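PDB 3LP5: putative cell surface hydrolase from Lactobacillus plantarum, which is of unproven function but belongs to the alpha/beta-hydrolase superfamily and probably acts as a hydrolase at the bacterial cell surface. Local coordinates for residues A[25-30]-A[226-231]; A[14-19]-A[104-109]; A[60-65]-A[230-235]; A[190-195]-A[202-207]; A[132-137]-A[221-226]. All coordinates share one frame; numbering follows the deposited sequence.

Interaction 1: residues A[25-30]-A[226-231]. With NA (sodium ion), chain C.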
# COMPACT_ATOMS: atom_id res chain seq x y z
N THR A 25 -9.33 -6.55 -9.59
CA THR A 25 -10.46 -6.85 -10.47
C THR A 25 -11.73 -6.16 -9.98
O THR A 25 -12.47 -5.53 -10.76
CB THR A 25 -10.71 -8.35 -10.51
OG1 THR A 25 -9.50 -8.96 -10.89
CG2 THR A 25 -11.73 -8.70 -11.56
N GLU A 26 -12.02 -6.31 -8.71
CA GLU A 26 -13.22 -5.74 -8.17
C GLU A 26 -13.17 -4.23 -8.14
O GLU A 26 -14.14 -3.59 -8.47
CB GLU A 26 -13.49 -6.34 -6.79
CG GLU A 26 -14.50 -7.50 -6.90
CD GLU A 26 -14.05 -8.67 -7.83
OE1 GLU A 26 -14.78 -8.95 -8.84
OE2 GLU A 26 -12.99 -9.32 -7.53
N LEU A 27 -12.02 -3.64 -7.79
CA LEU A 27 -11.90 -2.21 -7.80
C LEU A 27 -12.24 -1.66 -9.22
O LEU A 27 -12.99 -0.67 -9.37
CB LEU A 27 -10.48 -1.84 -7.36
CG LEU A 27 -10.14 -0.36 -7.26
CD1 LEU A 27 -11.10 0.37 -6.34
CD2 LEU A 27 -8.65 -0.09 -6.87
N GLY A 28 -11.74 -2.35 -10.26
CA GLY A 28 -12.05 -1.95 -11.66
C GLY A 28 -13.53 -2.01 -12.02
O GLY A 28 -14.09 -1.06 -12.59
N LYS A 29 -14.18 -3.11 -11.65
CA LYS A 29 -15.58 -3.26 -11.81
C LYS A 29 -16.41 -2.29 -10.97
O LYS A 29 -17.39 -1.78 -11.47
CB LYS A 29 -15.99 -4.69 -11.53
CG LYS A 29 -15.58 -5.61 -12.67
CD LYS A 29 -16.36 -6.89 -12.70
CE LYS A 29 -15.53 -8.02 -12.10
NZ LYS A 29 -16.37 -9.27 -12.06
N GLU A 30 -16.07 -2.04 -9.72
CA GLU A 30 -16.91 -1.13 -8.92
C GLU A 30 -16.71 0.36 -9.26
O GLU A 30 -17.64 1.12 -9.15
CB GLU A 30 -16.75 -1.35 -7.40
CG GLU A 30 -17.30 -2.70 -6.88
CD GLU A 30 -18.81 -2.82 -7.02
OE1 GLU A 30 -19.53 -1.97 -6.43
OE2 GLU A 30 -19.30 -3.75 -7.70
N LEU A 226 -13.50 0.86 0.83
CA LEU A 226 -12.66 1.82 1.56
C LEU A 226 -11.64 2.45 0.66
O LEU A 226 -11.24 3.62 0.85
CB LEU A 226 -11.98 1.14 2.75
CG LEU A 226 -12.95 0.66 3.85
CD1 LEU A 226 -12.19 -0.24 4.79
CD2 LEU A 226 -13.60 1.82 4.64
N ILE A 227 -11.12 1.65 -0.26
CA ILE A 227 -10.13 2.16 -1.19
C ILE A 227 -10.81 3.25 -1.99
O ILE A 227 -10.28 4.39 -2.09
CB ILE A 227 -9.55 1.09 -2.15
CG1 ILE A 227 -8.63 0.11 -1.42
CG2 ILE A 227 -8.88 1.74 -3.36
CD1 ILE A 227 -8.36 -1.18 -2.25
N ARG A 228 -11.99 2.94 -2.49
CA ARG A 228 -12.78 3.98 -3.22
C ARG A 228 -13.08 5.27 -2.41
O ARG A 228 -12.83 6.38 -2.87
CB ARG A 228 -14.06 3.39 -3.76
CG ARG A 228 -13.79 2.44 -4.91
CD ARG A 228 -15.10 1.79 -5.38
NE ARG A 228 -16.04 2.81 -5.85
CZ ARG A 228 -17.36 2.69 -5.83
NH1 ARG A 228 -17.93 1.57 -5.41
NH2 ARG A 228 -18.11 3.67 -6.32
N GLN A 229 -13.59 5.13 -1.19
CA GLN A 229 -13.91 6.25 -0.34
C GLN A 229 -12.69 7.07 0.12
O GLN A 229 -12.75 8.28 0.15
CB GLN A 229 -14.70 5.77 0.87
CG GLN A 229 -14.98 6.86 1.91
CD GLN A 229 -16.14 6.51 2.79
OE1 GLN A 229 -16.95 5.63 2.45
NE2 GLN A 229 -16.25 7.19 3.91
N TYR A 230 -11.61 6.41 0.53
CA TYR A 230 -10.50 7.14 1.20
C TYR A 230 -9.29 7.26 0.31
O TYR A 230 -8.64 8.29 0.33
CB TYR A 230 -10.10 6.44 2.53
CG TYR A 230 -11.18 6.58 3.60
CD1 TYR A 230 -11.40 7.82 4.25
CD2 TYR A 230 -11.99 5.51 3.95
CE1 TYR A 230 -12.41 7.93 5.21
CE2 TYR A 230 -13.00 5.62 4.89
CZ TYR A 230 -13.20 6.82 5.53
OH TYR A 230 -14.18 6.90 6.48
N LEU A 231 -8.95 6.25 -0.48
CA LEU A 231 -7.72 6.36 -1.31
C LEU A 231 -8.03 7.14 -2.57
O LEU A 231 -7.27 8.06 -2.95
CB LEU A 231 -7.09 5.01 -1.68
CG LEU A 231 -5.69 5.17 -2.35
CD1 LEU A 231 -4.65 5.88 -1.46
CD2 LEU A 231 -5.14 3.88 -2.86
NA NA C . -13.68 1.15 -13.32
O HOH W 1 -11.69 0.43 -14.35
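Leu27 and Arg228 mark the nearest approach of two helix segments, their CA atoms 7.8 Å apart. The axes of 25-30 and 226-231 pass 11.0 Å from each other and cross at -69°. These are the ends of helix 17-30 and helix 217-231, which pack against each other in this alpha/beta-hydrolase fold. The second segment includes a wider pi-type turn at 227-231. Leu27 holds CG anti to its own backbone N (chi1 -179°), which carries the end of the side chain nearer to the other helix. Its CD1 lies 3.7 Å from Arg228 CG, and the two side chains run past each other in opposite directions. Both Leu27 methyls also meet Ile227 CG2, where the side chains cross at about a right angle. Glu30 approaches Arg228 by its backbone and its CB. The carbonyl Glu30 O sits 3.6 Å above the plane of the Arg228 guanidinium, over its centre. Glu30 CB is 3.7 Å from Arg228 NH1. The carboxylate stays at a distance, with Glu30 OE1 4.0 Å from Arg228 NH1, too far for a salt bridge. The firm partner of the guanidinium is Glu234, which forms a salt bridge to Arg228 NH2. Water 1, Thr31 OG1 and Lys33 O are among the atoms that bind a sodium ion, and Gly28 O of helix 17-30 binds the same sodium at 2.4 Å.

Interaction 2: residues A[14-19]-A[104-109]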
# COMPACT_ATOMS: atom_id res chain seq x y z
N SER A 14 3.50 -14.29 -2.00
CA SER A 14 2.56 -15.05 -2.80
C SER A 14 1.32 -15.61 -2.08
O SER A 14 0.27 -15.76 -2.72
CB SER A 14 3.24 -16.10 -3.70
OG SER A 14 3.72 -17.17 -2.95
N ALA A 15 1.43 -15.89 -0.78
CA ALA A 15 0.26 -16.28 0.05
C ALA A 15 -0.89 -15.27 -0.07
O ALA A 15 -2.06 -15.64 -0.05
CB ALA A 15 0.66 -16.47 1.53
N SER A 16 -0.57 -14.00 -0.23
CA SER A 16 -1.60 -12.98 -0.25
C SER A 16 -1.93 -12.49 -1.69
O SER A 16 -2.79 -11.58 -1.87
CB SER A 16 -1.20 -11.82 0.71
OG SER A 16 -0.01 -11.17 0.29
N GLN A 17 -1.33 -13.14 -2.70
CA GLN A 17 -1.55 -12.78 -4.13
C GLN A 17 -3.03 -12.89 -4.63
O GLN A 17 -3.50 -12.01 -5.36
CB GLN A 17 -0.61 -13.53 -5.11
CG GLN A 17 -0.43 -12.87 -6.50
CD GLN A 17 0.18 -11.47 -6.39
OE1 GLN A 17 1.24 -11.28 -5.76
NE2 GLN A 17 -0.51 -10.46 -6.95
N ASN A 18 -3.73 -13.96 -4.27
CA ASN A 18 -5.13 -14.12 -4.67
C ASN A 18 -5.99 -12.93 -4.20
O ASN A 18 -6.78 -12.37 -5.00
CB ASN A 18 -5.73 -15.47 -4.20
CG ASN A 18 -5.49 -16.65 -5.22
OD1 ASN A 18 -5.62 -17.86 -4.87
ND2 ASN A 18 -5.17 -16.29 -6.46
N ARG A 19 -5.83 -12.54 -2.91
CA ARG A 19 -6.54 -11.38 -2.38
C ARG A 19 -6.21 -10.13 -3.20
O ARG A 19 -7.12 -9.43 -3.68
CB ARG A 19 -6.23 -11.13 -0.91
CG ARG A 19 -7.16 -10.06 -0.36
CD ARG A 19 -6.70 -9.43 0.95
NE ARG A 19 -6.67 -10.36 2.08
CZ ARG A 19 -7.69 -10.57 2.89
NH1 ARG A 19 -8.86 -9.95 2.72
NH2 ARG A 19 -7.56 -11.42 3.87
N GLY A 104 -0.43 -0.19 -0.59
CA GLY A 104 0.48 -1.29 -0.22
C GLY A 104 -0.28 -2.41 0.46
O GLY A 104 -0.90 -2.22 1.53
N HIS A 105 -0.27 -3.60 -0.14
CA HIS A 105 -0.95 -4.71 0.48
C HIS A 105 0.05 -5.57 1.20
O HIS A 105 1.08 -5.94 0.65
CB HIS A 105 -1.73 -5.54 -0.56
CG HIS A 105 -2.45 -6.71 0.04
ND1 HIS A 105 -2.47 -7.95 -0.54
CD2 HIS A 105 -3.18 -6.82 1.18
CE1 HIS A 105 -3.16 -8.79 0.22
NE2 HIS A 105 -3.60 -8.12 1.27
N SER A 106 -0.24 -5.88 2.46
CA SER A 106 0.61 -6.82 3.21
C SER A 106 2.04 -6.24 3.24
O SER A 106 2.18 -5.08 3.56
CB SER A 106 0.50 -8.23 2.58
OG SER A 106 1.44 -9.15 3.15
N ASN A 107 3.08 -7.00 2.90
CA ASN A 107 4.44 -6.42 2.87
C ASN A 107 4.56 -5.22 1.94
O ASN A 107 5.45 -4.38 2.09
CB ASN A 107 5.42 -7.48 2.39
CG ASN A 107 5.67 -8.58 3.42
OD1 ASN A 107 5.30 -8.47 4.55
ND2 ASN A 107 6.29 -9.65 2.98
N GLY A 108 3.68 -5.11 0.97
CA GLY A 108 3.70 -3.92 0.10
C GLY A 108 3.64 -2.62 0.89
O GLY A 108 4.24 -1.59 0.49
N GLY A 109 2.96 -2.64 2.03
CA GLY A 109 2.84 -1.40 2.85
C GLY A 109 4.19 -1.02 3.47
O GLY A 109 4.52 0.16 3.59
O HOH W 2 -0.43 -9.21 -1.65
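Ser16 and Ser106 bring the backbones closest, with CA atoms 7.4 Å apart, where the start of helix 17-30 faces the turn from strand 99-105 into helix 107-118. The His105 ring reaches across the gap. Its CG stands anti to the backbone N (chi1 180°), and this turns CE1 to Ser16 and NE2 to Arg19. Ser16 O lies at the ring edge, in its plane, 3.5 Å from His105 CE1. Ser16 CB is 3.6 Å from the same carbon, His105 CE1. Arg19 CD comes obliquely to the ring, 3.4 Å from His105 NE2, and the guanidinium and ring planes stand 68° apart. The polar end of Arg19 is turned elsewhere, with NH2 bonded to Thr212 O, while the buried NE has no partner in the model. Water 2 joins the two sides, 2.6 Å from His105 ND1 and 2.8 Å from Ser16 OG. Ser16 OG also bonds to Ser13 O. Within 104-109, Ser106 CB lies over one face of the His105 ring. Ser106 has a positive phi of 59° in a tight strand-to-helix turn, and Gly104, Ser106 and Gly108 match the GxSxG pattern, consistent with the nucleophile elbow of alpha/beta hydrolases.

Interaction 3: residues A[60-65]-A[230-235]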
# COMPACT_ATOMS: atom_id res chain seq x y z
N GLU A 60 -6.07 8.92 -14.14
CA GLU A 60 -5.89 8.12 -12.91
C GLU A 60 -5.62 6.64 -13.20
O GLU A 60 -6.44 5.76 -12.88
CB GLU A 60 -7.10 8.30 -12.02
CG GLU A 60 -6.86 7.91 -10.62
CD GLU A 60 -7.99 8.44 -9.77
OE1 GLU A 60 -7.80 9.50 -9.13
OE2 GLU A 60 -9.09 7.83 -9.81
N PRO A 61 -4.46 6.36 -13.85
CA PRO A 61 -4.19 4.97 -14.15
C PRO A 61 -3.75 4.20 -12.89
O PRO A 61 -3.18 4.80 -11.96
CB PRO A 61 -3.04 5.05 -15.17
CG PRO A 61 -2.37 6.39 -14.85
CD PRO A 61 -3.48 7.28 -14.46
N PHE A 62 -4.05 2.90 -12.89
CA PHE A 62 -3.61 2.00 -11.85
C PHE A 62 -2.30 1.43 -12.34
O PHE A 62 -2.23 0.87 -13.45
CB PHE A 62 -4.60 0.83 -11.68
CG PHE A 62 -5.96 1.21 -11.09
CD1 PHE A 62 -6.17 2.45 -10.46
CD2 PHE A 62 -7.01 0.29 -11.12
CE1 PHE A 62 -7.40 2.79 -9.88
CE2 PHE A 62 -8.28 0.63 -10.57
CZ PHE A 62 -8.47 1.87 -9.96
N ILE A 63 -1.26 1.56 -11.56
CA ILE A 63 0.00 0.93 -11.92
C ILE A 63 0.39 -0.10 -10.83
O ILE A 63 0.55 0.28 -9.66
CB ILE A 63 1.05 2.01 -12.11
CG1 ILE A 63 0.57 3.05 -13.15
CG2 ILE A 63 2.37 1.37 -12.56
CD1 ILE A 63 1.61 4.27 -13.29
N VAL A 64 0.47 -1.41 -11.17
CA VAL A 64 0.88 -2.42 -10.19
C VAL A 64 2.37 -2.56 -10.34
O VAL A 64 2.86 -2.71 -11.46
CB VAL A 64 0.22 -3.79 -10.48
CG1 VAL A 64 0.72 -4.93 -9.48
CG2 VAL A 64 -1.29 -3.66 -10.40
N ILE A 65 3.09 -2.51 -9.23
CA ILE A 65 4.52 -2.79 -9.24
C ILE A 65 4.78 -3.94 -8.30
O ILE A 65 4.57 -3.79 -7.09
CB ILE A 65 5.37 -1.55 -8.80
CG1 ILE A 65 5.09 -0.36 -9.71
CG2 ILE A 65 6.90 -1.94 -8.78
CD1 ILE A 65 5.78 0.89 -9.28
N TYR A 230 -11.61 6.41 0.53
CA TYR A 230 -10.50 7.14 1.20
C TYR A 230 -9.29 7.26 0.31
O TYR A 230 -8.64 8.29 0.33
CB TYR A 230 -10.10 6.44 2.53
CG TYR A 230 -11.18 6.58 3.60
CD1 TYR A 230 -11.40 7.82 4.25
CD2 TYR A 230 -11.99 5.51 3.95
CE1 TYR A 230 -12.41 7.93 5.21
CE2 TYR A 230 -13.00 5.62 4.89
CZ TYR A 230 -13.20 6.82 5.53
OH TYR A 230 -14.18 6.90 6.48
N LEU A 231 -8.95 6.25 -0.48
CA LEU A 231 -7.72 6.36 -1.31
C LEU A 231 -8.03 7.14 -2.57
O LEU A 231 -7.27 8.06 -2.95
CB LEU A 231 -7.09 5.01 -1.68
CG LEU A 231 -5.69 5.17 -2.35
CD1 LEU A 231 -4.65 5.88 -1.46
CD2 LEU A 231 -5.14 3.88 -2.86
N LEU A 232 -9.13 6.78 -3.23
CA LEU A 232 -9.55 7.44 -4.47
C LEU A 232 -10.40 8.69 -4.21
O LEU A 232 -10.63 9.46 -5.12
CB LEU A 232 -10.33 6.48 -5.37
CG LEU A 232 -9.53 5.22 -5.77
CD1 LEU A 232 -10.35 4.25 -6.68
CD2 LEU A 232 -8.21 5.55 -6.42
N ALA A 233 -10.89 8.86 -2.98
CA ALA A 233 -11.75 9.99 -2.61
C ALA A 233 -12.96 10.16 -3.55
O ALA A 233 -13.34 11.25 -3.94
CB ALA A 233 -10.93 11.30 -2.47
N GLU A 234 -13.59 9.05 -3.89
CA GLU A 234 -14.75 9.04 -4.75
C GLU A 234 -15.97 9.41 -3.91
O GLU A 234 -16.02 9.10 -2.73
CB GLU A 234 -14.92 7.62 -5.25
CG GLU A 234 -15.58 7.50 -6.53
CD GLU A 234 -15.44 6.08 -7.10
OE1 GLU A 234 -16.39 5.63 -7.77
OE2 GLU A 234 -14.40 5.44 -6.87
N THR A 235 -16.96 10.08 -4.50
CA THR A 235 -18.17 10.39 -3.74
C THR A 235 -19.00 9.08 -3.62
O THR A 235 -19.20 8.39 -4.61
CB THR A 235 -18.93 11.56 -4.41
OG1 THR A 235 -18.96 11.30 -5.81
CG2 THR A 235 -18.19 12.89 -4.23
O HOH W 3 -8.80 10.28 -6.76
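Leu232 carries this contact from the loop after helix 217-231, and both of its methyls touch the segment 60-65. Its CB points toward that segment. CG lies anti to the carbonyl carbon (chi1 -59°), and from there the two methyls part. CD1 continues the extended chain (chi2 180°) and comes to the edge of the Phe62 ring, near its plane, with Leu232 CD1 4.5 Å from Phe62 CZ. CD2 turns to the carboxylate of Glu60, where Leu232 CD2 lies 4.2 Å from Glu60 OE2. These are loose contacts.

A water makes the firmer link. Water 3 donates to Leu232 O at 2.6 Å and to Glu60 OE1 at 2.7 Å, so it ties the backbone of the loop to the acidic side chain. Glu60 is extended beyond CG, which lets its carboxylate span the distance. Glu234 is also close by, with Glu234 OE2 6.5 Å from Glu60 OE2. The two like charges may repel weakly, although Glu234 is already paired with Arg228.

Leu27 of helix 17-30 packs on both Leu232 and Phe62, and the Phe62 ring also stacks with His35. The nearest atom of the Phe62 side chain is about 6 Å from a bound sodium ion. The contact joins the start of strand 62-67 to the end of helix 217-231, with strand 7-10 beside it through Val7. It belongs to the layer between the sheet and the helices covering it in an alpha/beta-hydrolase fold.

Interaction 4: residues A[190-195]-A[202-207]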
# COMPACT_ATOMS: atom_id res chain seq x y z
N TYR A 190 1.95 -1.53 15.14
CA TYR A 190 3.19 -0.73 15.27
C TYR A 190 3.27 0.40 14.20
O TYR A 190 4.05 1.35 14.31
CB TYR A 190 4.43 -1.63 15.19
CG TYR A 190 4.83 -2.30 16.49
CD1 TYR A 190 3.95 -3.14 17.16
CD2 TYR A 190 6.16 -2.19 16.98
CE1 TYR A 190 4.36 -3.79 18.36
CE2 TYR A 190 6.57 -2.84 18.14
CZ TYR A 190 5.67 -3.64 18.82
OH TYR A 190 6.10 -4.32 19.96
N GLY A 191 2.43 0.29 13.19
CA GLY A 191 2.23 1.36 12.16
C GLY A 191 2.08 2.75 12.79
O GLY A 191 2.70 3.72 12.31
N LYS A 192 1.30 2.85 13.87
CA LYS A 192 1.03 4.16 14.47
C LYS A 192 2.29 4.82 15.03
O LYS A 192 2.39 6.05 15.04
CB LYS A 192 -0.04 4.05 15.53
CG LYS A 192 0.53 3.43 16.79
CD LYS A 192 -0.52 2.92 17.85
CE LYS A 192 -1.79 3.69 17.88
NZ LYS A 192 -2.49 3.51 19.24
N TYR A 193 3.28 4.04 15.48
CA TYR A 193 4.55 4.62 15.96
C TYR A 193 5.40 5.25 14.87
O TYR A 193 6.17 6.18 15.12
CB TYR A 193 5.42 3.58 16.74
CG TYR A 193 4.65 2.85 17.80
CD1 TYR A 193 3.97 3.54 18.79
CD2 TYR A 193 4.55 1.46 17.76
CE1 TYR A 193 3.23 2.88 19.75
CE2 TYR A 193 3.84 0.78 18.73
CZ TYR A 193 3.17 1.50 19.71
OH TYR A 193 2.42 0.85 20.67
N ILE A 194 5.27 4.73 13.67
CA ILE A 194 5.94 5.27 12.50
C ILE A 194 5.22 6.55 12.04
O ILE A 194 5.84 7.59 11.83
CB ILE A 194 5.98 4.23 11.40
CG1 ILE A 194 6.97 3.12 11.80
CG2 ILE A 194 6.57 4.83 10.08
CD1 ILE A 194 6.59 1.74 11.27
N PHE A 195 3.91 6.51 11.96
CA PHE A 195 3.18 7.56 11.24
C PHE A 195 2.68 8.72 12.10
O PHE A 195 2.72 9.84 11.61
CB PHE A 195 2.03 6.95 10.44
CG PHE A 195 2.52 6.09 9.30
CD1 PHE A 195 3.21 6.66 8.24
CD2 PHE A 195 2.30 4.73 9.29
CE1 PHE A 195 3.66 5.86 7.17
CE2 PHE A 195 2.74 3.94 8.22
CZ PHE A 195 3.42 4.53 7.16
N PHE A 202 -3.17 10.49 10.12
CA PHE A 202 -3.06 9.03 10.18
C PHE A 202 -4.36 8.45 10.67
O PHE A 202 -4.89 8.91 11.70
CB PHE A 202 -1.94 8.64 11.13
CG PHE A 202 -1.80 7.16 11.32
CD1 PHE A 202 -1.36 6.35 10.28
CD2 PHE A 202 -2.09 6.58 12.55
CE1 PHE A 202 -1.21 4.99 10.43
CE2 PHE A 202 -1.98 5.22 12.72
CZ PHE A 202 -1.50 4.41 11.68
N THR A 203 -4.89 7.49 9.91
CA THR A 203 -6.23 6.91 10.21
C THR A 203 -6.19 5.38 10.23
O THR A 203 -5.80 4.78 9.26
CB THR A 203 -7.28 7.38 9.20
OG1 THR A 203 -7.37 8.78 9.29
CG2 THR A 203 -8.69 6.84 9.48
N GLU A 204 -6.53 4.77 11.38
CA GLU A 204 -6.65 3.33 11.48
C GLU A 204 -8.06 2.93 11.22
O GLU A 204 -9.00 3.55 11.73
CB GLU A 204 -6.24 2.85 12.88
CG GLU A 204 -4.86 3.38 13.25
CD GLU A 204 -4.53 3.19 14.74
OE1 GLU A 204 -4.16 2.06 15.09
OE2 GLU A 204 -4.64 4.17 15.53
N ILE A 205 -8.21 1.83 10.47
CA ILE A 205 -9.53 1.32 10.06
C ILE A 205 -9.50 -0.16 10.31
O ILE A 205 -8.53 -0.80 9.96
CB ILE A 205 -9.84 1.60 8.53
CG1 ILE A 205 -9.83 3.09 8.23
CG2 ILE A 205 -11.21 0.96 8.09
CD1 ILE A 205 -9.67 3.49 6.75
N THR A 206 -10.58 -0.71 10.89
CA THR A 206 -10.67 -2.14 11.09
C THR A 206 -11.52 -2.80 10.01
O THR A 206 -12.62 -2.34 9.68
CB THR A 206 -11.25 -2.52 12.49
OG1 THR A 206 -10.55 -1.78 13.48
CG2 THR A 206 -11.04 -3.97 12.78
N VAL A 207 -11.00 -3.90 9.47
CA VAL A 207 -11.76 -4.80 8.64
C VAL A 207 -11.49 -6.19 9.18
O VAL A 207 -10.33 -6.67 9.16
CB VAL A 207 -11.32 -4.72 7.13
CG1 VAL A 207 -11.98 -5.79 6.28
CG2 VAL A 207 -11.66 -3.36 6.59
O HOH W 4 -1.68 1.38 14.21
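Gly191 opens the contact by its backbone, with its carbonyl carbon C 4.1 Å from Phe202 CZ. Helix 191-195 and strand 202-206 run nearly antiparallel, their axes 9.6 Å apart at 168°. Lys192 follows. Its CB meets Phe202 CE2 at 3.6 Å, coming obliquely to the ring. The lysine chain then bends at chi3 and brings CE 3.7 Å from Glu204 OE2. Lys192 NZ stays 4.3 Å from the same oxygen, Glu204 OE2; the opposite charges may attract, but the distance is too long for a salt bridge. Water 4 lies at the edge of the Phe202 ring. It is 2.7 Å from Glu204 OE1 and accepts a weak bond from Lys192 N. Phe195 ends the helix and makes the tightest touch, with its CB 3.4 Å from Phe202 CD1. The two rings are near parallel, their planes 20° apart, but they are shifted past each other, with little overlap and centroids 5.7 Å apart. The backbone of strand 201-206 pairs with strand 167-172 at one edge of the sheet, and Asn250, the C-terminal residue, bonds to Phe202 O and Glu204 N. Ile194 of the short helix packs on helix 150-157.

Interaction 5: residues A[132-137]-A[221-226]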
# COMPACT_ATOMS: atom_id res chain seq x y z
N MET A 132 -2.48 4.22 1.45
CA MET A 132 -3.26 3.23 2.22
C MET A 132 -2.45 1.93 2.30
O MET A 132 -1.90 1.43 1.29
CB MET A 132 -4.66 3.00 1.60
CG MET A 132 -5.50 1.77 2.12
SD MET A 132 -7.21 1.72 1.40
CE MET A 132 -7.93 3.03 2.35
N THR A 133 -2.38 1.38 3.50
CA THR A 133 -1.76 0.08 3.69
C THR A 133 -2.78 -0.91 4.20
O THR A 133 -3.74 -0.52 4.92
CB THR A 133 -0.50 0.14 4.60
OG1 THR A 133 -0.87 0.41 5.95
CG2 THR A 133 0.49 1.27 4.12
N ILE A 134 -2.62 -2.16 3.80
CA ILE A 134 -3.59 -3.19 4.19
C ILE A 134 -2.88 -4.28 4.94
O ILE A 134 -2.08 -5.02 4.35
CB ILE A 134 -4.35 -3.79 3.01
CG1 ILE A 134 -5.09 -2.68 2.22
CG2 ILE A 134 -5.41 -4.75 3.49
CD1 ILE A 134 -5.29 -3.07 0.76
N ALA A 135 -3.19 -4.43 6.23
CA ALA A 135 -2.57 -5.50 7.03
C ALA A 135 -1.05 -5.61 6.88
O ALA A 135 -0.49 -6.69 6.64
CB ALA A 135 -3.27 -6.86 6.74
N SER A 136 -0.35 -4.48 7.04
CA SER A 136 1.09 -4.49 6.80
C SER A 136 1.78 -4.79 8.13
O SER A 136 1.50 -4.12 9.13
CB SER A 136 1.56 -3.16 6.23
OG SER A 136 0.99 -2.94 4.92
N PRO A 137 2.65 -5.82 8.16
CA PRO A 137 3.25 -6.22 9.39
C PRO A 137 4.45 -5.36 9.84
O PRO A 137 5.62 -5.79 9.73
CB PRO A 137 3.63 -7.68 9.11
CG PRO A 137 3.98 -7.70 7.65
CD PRO A 137 3.05 -6.69 7.02
N LYS A 221 -15.04 -6.93 -0.48
CA LYS A 221 -16.01 -5.85 -0.78
C LYS A 221 -15.83 -4.61 0.11
O LYS A 221 -15.90 -3.51 -0.39
CB LYS A 221 -17.46 -6.33 -0.67
CG LYS A 221 -17.84 -7.32 -1.82
CD LYS A 221 -19.39 -7.36 -2.05
CE LYS A 221 -20.14 -8.25 -1.06
NZ LYS A 221 -21.54 -7.77 -0.74
N GLN A 222 -15.64 -4.82 1.40
CA GLN A 222 -15.38 -3.74 2.37
C GLN A 222 -14.07 -3.03 2.03
O GLN A 222 -14.03 -1.81 2.07
CB GLN A 222 -15.25 -4.29 3.79
CG GLN A 222 -16.57 -4.78 4.33
CD GLN A 222 -16.54 -5.42 5.74
OE1 GLN A 222 -17.44 -6.16 6.08
NE2 GLN A 222 -15.57 -5.09 6.56
N ILE A 223 -13.03 -3.79 1.72
CA ILE A 223 -11.76 -3.21 1.41
C ILE A 223 -11.86 -2.36 0.14
O ILE A 223 -11.36 -1.21 0.12
CB ILE A 223 -10.66 -4.26 1.30
CG1 ILE A 223 -10.40 -4.82 2.70
CG2 ILE A 223 -9.36 -3.63 0.72
CD1 ILE A 223 -9.39 -5.93 2.73
N VAL A 224 -12.49 -2.88 -0.91
CA VAL A 224 -12.67 -2.10 -2.19
C VAL A 224 -13.52 -0.86 -1.89
O VAL A 224 -13.23 0.22 -2.39
CB VAL A 224 -13.34 -2.98 -3.28
CG1 VAL A 224 -13.87 -2.14 -4.50
CG2 VAL A 224 -12.31 -4.00 -3.76
N SER A 225 -14.52 -1.00 -0.99
CA SER A 225 -15.34 0.14 -0.67
C SER A 225 -14.44 1.25 -0.01
O SER A 225 -14.58 2.42 -0.32
CB SER A 225 -16.46 -0.24 0.28
OG SER A 225 -17.27 0.91 0.58
N LEU A 226 -13.50 0.86 0.83
CA LEU A 226 -12.66 1.82 1.56
C LEU A 226 -11.64 2.45 0.66
O LEU A 226 -11.24 3.62 0.85
CB LEU A 226 -11.98 1.14 2.75
CG LEU A 226 -12.95 0.66 3.85
CD1 LEU A 226 -12.19 -0.24 4.79
CD2 LEU A 226 -13.60 1.82 4.64
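Ile134 and Ile223 bring the backbones of the strand end and the helix to their closest, with CA atoms 8.6 Å apart. Met132, two residues earlier, faces Leu226, one helical turn on. The methionine is stretched through its first two torsions, chi1 168° and chi2 175°, and then turns at chi3 (-75°). This hook brings Met132 CE to the helix backbone, 3.7 Å from Leu226 O, and 4.5 Å from Leu226 CB. Met132 SD packs on Ile227 CG1 as well. The contact packs the end of strand 127-134 against helix 217-231, one of the helices that cover the central sheet of the alpha/beta-hydrolase fold. Ile134 and Ile223 share one conformation. In both, CG1 is anti to the carbonyl carbon, and CG2 is anti to the backbone N. Ile134 presents the end of its longer branch, and Ile223 its shorter one: Ile134 CD1 meets Ile223 CG2 at 4.1 Å, with the two side chains at a slant. On the sheet side, Met132 and Ile134 both pack on Ile171 of strand 167-172. Ile223 also touches Arg19 and Leu23 of helix 17-30.

In the fold
From the N terminus, helix 17-30 begins two contacts. Interaction 2 joins its start to the turn at 104-109, and interaction 1 joins its end to 226-231. Interaction 3 runs from 60-65 to 230-235. The loop of interaction 2 crosses those of interactions 1 and 3, which share Tyr230 and Leu231 at the end of helix 217-231. Interaction 5 runs from 132-137 to 221-226 within both of these long loops. The short loop of interaction 4 lies inside it and joins helix 191-195 to the edge strand 201-206. Helix 217-231 is thereby tied to helix 17-30 and to strands 62-67 and 127-134. A probable hydrogen bond from Ser106 N to Ile134 O links interactions 2 and 5.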